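Local coordinates for putative transcriptional regulator protein, LacI family (Rhizobium etli, PDB 3MIZ) that is assigned to the LacI family and probably acts as a repressor, binding regulatory DNA and controlling transcription, at residues T199-G204 / Q225-V230; E245-A250 / R287-F292. All coordinates share one frame; numbering follows the deposited sequence.

Contact 1: T199-G204 / Q225-V230; sequences TAIMSG and QDVSIV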
loop_
_atom_site.group_PDB
_atom_site.type_symbol
_atom_site.label_atom_id
_atom_site.label_comp_id
_atom_site.label_asym_id
_atom_site.label_seq_id
_atom_site.Cartn_x
_atom_site.Cartn_y
_atom_site.Cartn_z
ATOM N N THR A 199 7.536 19.634 22.192
ATOM C CA THR A 199 6.887 18.614 23.012
ATOM C C THR A 199 5.954 17.746 22.177
ATOM O O THR A 199 5.550 16.668 22.602
ATOM C CB THR A 199 6.073 19.252 24.174
ATOM O OG1 THR A 199 5.005 20.043 23.640
ATOM C CG2 THR A 199 6.972 20.144 25.024
ATOM N N ALA A 200 5.616 18.231 20.984
ATOM C CA ALA A 200 4.749 17.503 20.072
ATOM C C ALA A 200 5.258 17.711 18.650
ATOM O O ALA A 200 5.781 18.780 18.318
ATOM C CB ALA A 200 3.296 17.998 20.191
ATOM N N ILE A 201 5.135 16.679 17.827
ATOM C CA ILE A 201 5.565 16.774 16.433
ATOM C C ILE A 201 4.452 16.227 15.562
ATOM O O ILE A 201 3.936 15.127 15.792
ATOM C CB ILE A 201 6.862 15.974 16.140
ATOM C CG1 ILE A 201 8.055 16.636 16.837
ATOM C CG2 ILE A 201 7.144 15.964 14.615
ATOM C CD1 ILE A 201 9.372 15.896 16.653
HETATM N N MSE A 202 4.063 17.020 14.577
HETATM C CA MSE A 202 3.014 16.613 13.663
HETATM C C MSE A 202 3.716 16.141 12.418
HETATM O O MSE A 202 4.534 16.864 11.850
HETATM C CB MSE A 202 2.097 17.788 13.331
HETATM C CG MSE A 202 1.230 18.229 14.484
HETATM SE SE MSE A 202 -0.048 19.553 13.924
HETATM C CE MSE A 202 -1.280 18.435 12.978
ATOM N N SER A 203 3.407 14.914 12.013
ATOM C CA SER A 203 4.006 14.327 10.828
ATOM C C SER A 203 3.165 14.644 9.597
ATOM O O SER A 203 1.928 14.557 9.637
ATOM C CB SER A 203 4.114 12.807 11.007
ATOM O OG SER A 203 4.724 12.203 9.881
ATOM N N GLY A 204 3.840 15.000 8.506
ATOM C CA GLY A 204 3.149 15.313 7.265
ATOM C C GLY A 204 2.071 14.283 7.013
ATOM O O GLY A 204 0.947 14.633 6.652
ATOM N N GLN A 225 5.034 10.004 26.732
ATOM C CA GLN A 225 5.739 10.591 27.876
ATOM C C GLN A 225 6.704 11.741 27.580
ATOM O O GLN A 225 6.629 12.794 28.210
ATOM C CB GLN A 225 6.497 9.506 28.647
ATOM C CG GLN A 225 7.145 9.998 29.944
ATOM C CD GLN A 225 8.044 8.953 30.592
ATOM O OE1 GLN A 225 7.629 7.816 30.828
ATOM N NE2 GLN A 225 9.284 9.338 30.886
ATOM N N ASP A 226 7.615 11.544 26.636
ATOM C CA ASP A 226 8.597 12.575 26.313
ATOM C C ASP A 226 8.240 13.469 25.120
ATOM O O ASP A 226 8.593 14.651 25.093
ATOM C CB ASP A 226 9.958 11.908 26.116
ATOM C CG ASP A 226 10.469 11.268 27.400
ATOM O OD1 ASP A 226 11.261 10.309 27.327
ATOM O OD2 ASP A 226 10.074 11.739 28.489
ATOM N N VAL A 227 7.543 12.909 24.134
ATOM C CA VAL A 227 7.134 13.686 22.966
ATOM C C VAL A 227 5.896 13.071 22.328
ATOM O O VAL A 227 5.846 11.867 22.104
ATOM C CB VAL A 227 8.263 13.762 21.909
ATOM C CG1 VAL A 227 8.597 12.367 21.386
ATOM C CG2 VAL A 227 7.837 14.680 20.762
ATOM N N SER A 228 4.891 13.895 22.054
ATOM C CA SER A 228 3.667 13.412 21.424
ATOM C C SER A 228 3.867 13.434 19.911
ATOM O O SER A 228 4.595 14.275 19.393
ATOM C CB SER A 228 2.481 14.311 21.784
ATOM O OG SER A 228 2.139 14.205 23.159
ATOM N N ILE A 229 3.233 12.504 19.209
ATOM C CA ILE A 229 3.349 12.455 17.757
ATOM C C ILE A 229 1.984 12.153 17.161
ATOM O O ILE A 229 1.286 11.267 17.638
ATOM C CB ILE A 229 4.346 11.359 17.313
ATOM C CG1 ILE A 229 5.742 11.662 17.882
ATOM C CG2 ILE A 229 4.405 11.294 15.785
ATOM C CD1 ILE A 229 6.770 10.584 17.612
ATOM N N VAL A 230 1.588 12.913 16.140
ATOM C CA VAL A 230 0.318 12.677 15.467
ATOM C C VAL A 230 0.635 12.598 13.971
ATOM O O VAL A 230 1.630 13.159 13.518
ATOM C CB VAL A 230 -0.727 13.807 15.746
ATOM C CG1 VAL A 230 -1.042 13.859 17.255
ATOM C CG2 VAL A 230 -0.200 15.162 15.275
#
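Strands 200-203 and 228-230 pair in parallel at one side of a mixed sheet, A200 facing S228, I201 facing I229 and the selenomethionine M202 facing V230. Their axes approach to 4.7 Å, with N-to-C directions 16° apart. Four backbone bonds pass back and forth: S228 N gives to T199 O, I201 N to S228 O, V230 N to I201 O (3.2 Å) and S203 N to V230 O (2.9 Å, N-H...O angle 172°). Between them, A200 CA lies 3.3 Å from S228 O in a CA-H...O contact. The face bearing M202 and V230 carries the tightest side-chain contact of the pair: M202 CG meets V230 CG2 at 3.5 Å, short for two carbons. V230 chi1 of -62° sets CG2 between the backbone N and the carbonyl carbon, where it reaches M202. Helix 115-127 packs on this face through L122, which touches both residues. On the other face, I229 packs on I212 and Y213 of helix 206-217, which lies between the two strands in sequence. Parallel neighbours joined through a helical connection that packs on their sheet form a beta-alpha-beta crossover, as expected of the periplasmic binding protein-like fold.

Contact 2: E245-A250 / R287-F292; sequences ELTTAA and RSSAAF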
loop_
_atom_site.group_PDB
_atom_site.type_symbol
_atom_site.label_atom_id
_atom_site.label_comp_id
_atom_site.label_asym_id
_atom_site.label_seq_id
_atom_site.Cartn_x
_atom_site.Cartn_y
_atom_site.Cartn_z
ATOM N N GLU A 245 -0.223 3.299 19.505
ATOM C CA GLU A 245 -1.093 3.483 18.348
ATOM C C GLU A 245 -1.112 4.972 17.996
ATOM O O GLU A 245 -1.308 5.816 18.865
ATOM C CB GLU A 245 -2.510 3.004 18.678
ATOM C CG GLU A 245 -2.640 1.504 18.854
ATOM C CD GLU A 245 -2.451 0.748 17.552
ATOM O OE1 GLU A 245 -1.350 0.828 16.969
ATOM O OE2 GLU A 245 -3.410 0.073 17.109
ATOM N N LEU A 246 -0.929 5.274 16.715
ATOM C CA LEU A 246 -0.870 6.655 16.224
ATOM C C LEU A 246 -2.182 7.430 16.113
ATOM O O LEU A 246 -3.112 7.016 15.414
ATOM C CB LEU A 246 -0.182 6.667 14.857
ATOM C CG LEU A 246 0.157 8.019 14.227
ATOM C CD1 LEU A 246 1.208 8.742 15.061
ATOM C CD2 LEU A 246 0.679 7.791 12.819
ATOM N N THR A 247 -2.245 8.566 16.799
ATOM C CA THR A 247 -3.419 9.428 16.735
ATOM C C THR A 247 -3.274 10.170 15.406
ATOM O O THR A 247 -2.211 10.710 15.106
ATOM C CB THR A 247 -3.439 10.389 17.921
ATOM O OG1 THR A 247 -3.733 9.636 19.112
ATOM C CG2 THR A 247 -4.492 11.475 17.726
ATOM N N THR A 248 -4.337 10.205 14.611
ATOM C CA THR A 248 -4.231 10.814 13.286
ATOM C C THR A 248 -5.555 11.389 12.792
ATOM O O THR A 248 -6.542 11.439 13.526
ATOM C CB THR A 248 -3.717 9.725 12.287
ATOM O OG1 THR A 248 -3.382 10.308 11.023
ATOM C CG2 THR A 248 -4.787 8.661 12.074
ATOM N N ALA A 249 -5.551 11.845 11.541
ATOM C CA ALA A 249 -6.741 12.385 10.894
ATOM C C ALA A 249 -6.978 11.430 9.731
ATOM O O ALA A 249 -6.108 11.254 8.874
ATOM C CB ALA A 249 -6.476 13.799 10.386
ATOM N N ALA A 250 -8.145 10.800 9.704
ATOM C CA ALA A 250 -8.432 9.836 8.661
ATOM C C ALA A 250 -8.963 10.453 7.384
ATOM O O ALA A 250 -9.960 11.174 7.399
ATOM C CB ALA A 250 -9.423 8.805 9.168
ATOM N N ARG A 287 -5.928 7.977 19.349
ATOM C CA ARG A 287 -5.325 6.734 19.800
ATOM C C ARG A 287 -4.478 7.067 21.035
ATOM O O ARG A 287 -4.970 7.759 21.922
ATOM C CB ARG A 287 -4.514 6.094 18.656
ATOM C CG ARG A 287 -5.405 5.706 17.445
ATOM C CD ARG A 287 -4.873 4.512 16.651
ATOM N NE ARG A 287 -5.821 4.001 15.651
ATOM C CZ ARG A 287 -5.936 4.459 14.401
ATOM N NH1 ARG A 287 -5.165 5.445 13.973
ATOM N NH2 ARG A 287 -6.819 3.925 13.567
ATOM N N SER A 288 -3.225 6.627 21.117
ATOM C CA SER A 288 -2.446 6.932 22.323
ATOM C C SER A 288 -1.029 7.477 22.142
ATOM O O SER A 288 -0.215 7.425 23.070
ATOM C CB SER A 288 -2.398 5.693 23.222
ATOM O OG SER A 288 -1.917 4.571 22.503
ATOM N N SER A 289 -0.742 8.030 20.968
ATOM C CA SER A 289 0.584 8.574 20.680
ATOM C C SER A 289 0.762 10.008 21.172
ATOM O O SER A 289 1.827 10.601 21.000
ATOM C CB SER A 289 0.842 8.537 19.176
ATOM O OG SER A 289 -0.130 9.318 18.506
ATOM N N ALA A 290 -0.283 10.577 21.760
ATOM C CA ALA A 290 -0.199 11.938 22.280
ATOM C C ALA A 290 -0.640 12.000 23.747
ATOM O O ALA A 290 -1.556 11.291 24.162
ATOM C CB ALA A 290 -1.052 12.875 21.440
ATOM N N ALA A 291 0.031 12.848 24.521
ATOM C CA ALA A 291 -0.276 13.029 25.936
ATOM C C ALA A 291 -0.294 14.525 26.229
ATOM O O ALA A 291 0.178 15.327 25.420
ATOM C CB ALA A 291 0.777 12.338 26.803
ATOM N N PHE A 292 -0.826 14.903 27.385
ATOM C CA PHE A 292 -0.893 16.308 27.740
ATOM C C PHE A 292 0.499 16.925 27.863
ATOM O O PHE A 292 1.461 16.174 28.123
ATOM C CB PHE A 292 -1.672 16.478 29.047
ATOM C CG PHE A 292 -1.990 17.901 29.371
ATOM C CD1 PHE A 292 -1.079 18.690 30.068
ATOM C CD2 PHE A 292 -3.173 18.475 28.918
ATOM C CE1 PHE A 292 -1.339 20.039 30.307
ATOM C CE2 PHE A 292 -3.443 19.814 29.148
ATOM C CZ PHE A 292 -2.525 20.603 29.844
HETATM O O HOH W 1 -1.221 1.710 21.691
HETATM O O HOH W 2 -3.397 10.453 21.503
#
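R287 lays its aliphatic chain alongside E245 and the carbonyl of L246: its CD is 3.5 Å from E245 CB, while its CG is 3.3 Å from L246 O. Extended from CG to NE, the chain then turns at its last torsion, which swings NH1 back to L246 O, and R287 NH1 donates there at 3.0 Å with an N-H...O angle of 165°. The oxygen lies at the guanidinium edge, in its plane, and the donor sits nearly in line with the carbonyl bond. The same NH1 also forms a salt bridge with D234, giving the group a second fixed point. A leucine in place of R287 would probably leave both the D234 carboxylate and L246 O without this partner.

Two hydroxyls engage backbone amides in reciprocal fashion. T247 chi1 of -71° holds OG1 beside the residue's own backbone N and anti to its carbonyl carbon, and from there T247 OG1 accepts R287 N at 2.8 Å. In return, S289 OG accepts T247 N at 2.8 Å, along an almost straight N-H...O line of 176°, and is hydrogen-bonded to I229 O as well. A main-chain bond from S288 N to E245 O (3.1 Å) adds to these, and a water links E245 N with S288 OG. With three direct bonds using a side-chain group, the chemistry implies that the terminal loop is docked on 245-248 largely by hydroxyls and a guanidinium reading the backbone, rather than by regular strand pairing.

Following the chain from its N terminus, contact 1 closes first, bringing 225-230 back beside 199-204 after a largely helical excursion. Contact 2 opens after it: from 245-250 the chain runs through helix 253-268 and strand 277-285 before 287-292 returns. The two loops are therefore in series, neither enclosing nor crossing the other, yet their centres are only about 9 Å apart. Both segments of contact 2 meet strand 228-230: from the C-terminal one, A291 N is 2.9 Å from S228 OG, a probable hydrogen bond, and from 245-250, T247 O packs 3.5 Å from V230 CB. Together they tie the edge of the five-stranded sheet to the three-stranded sheet containing 248-250.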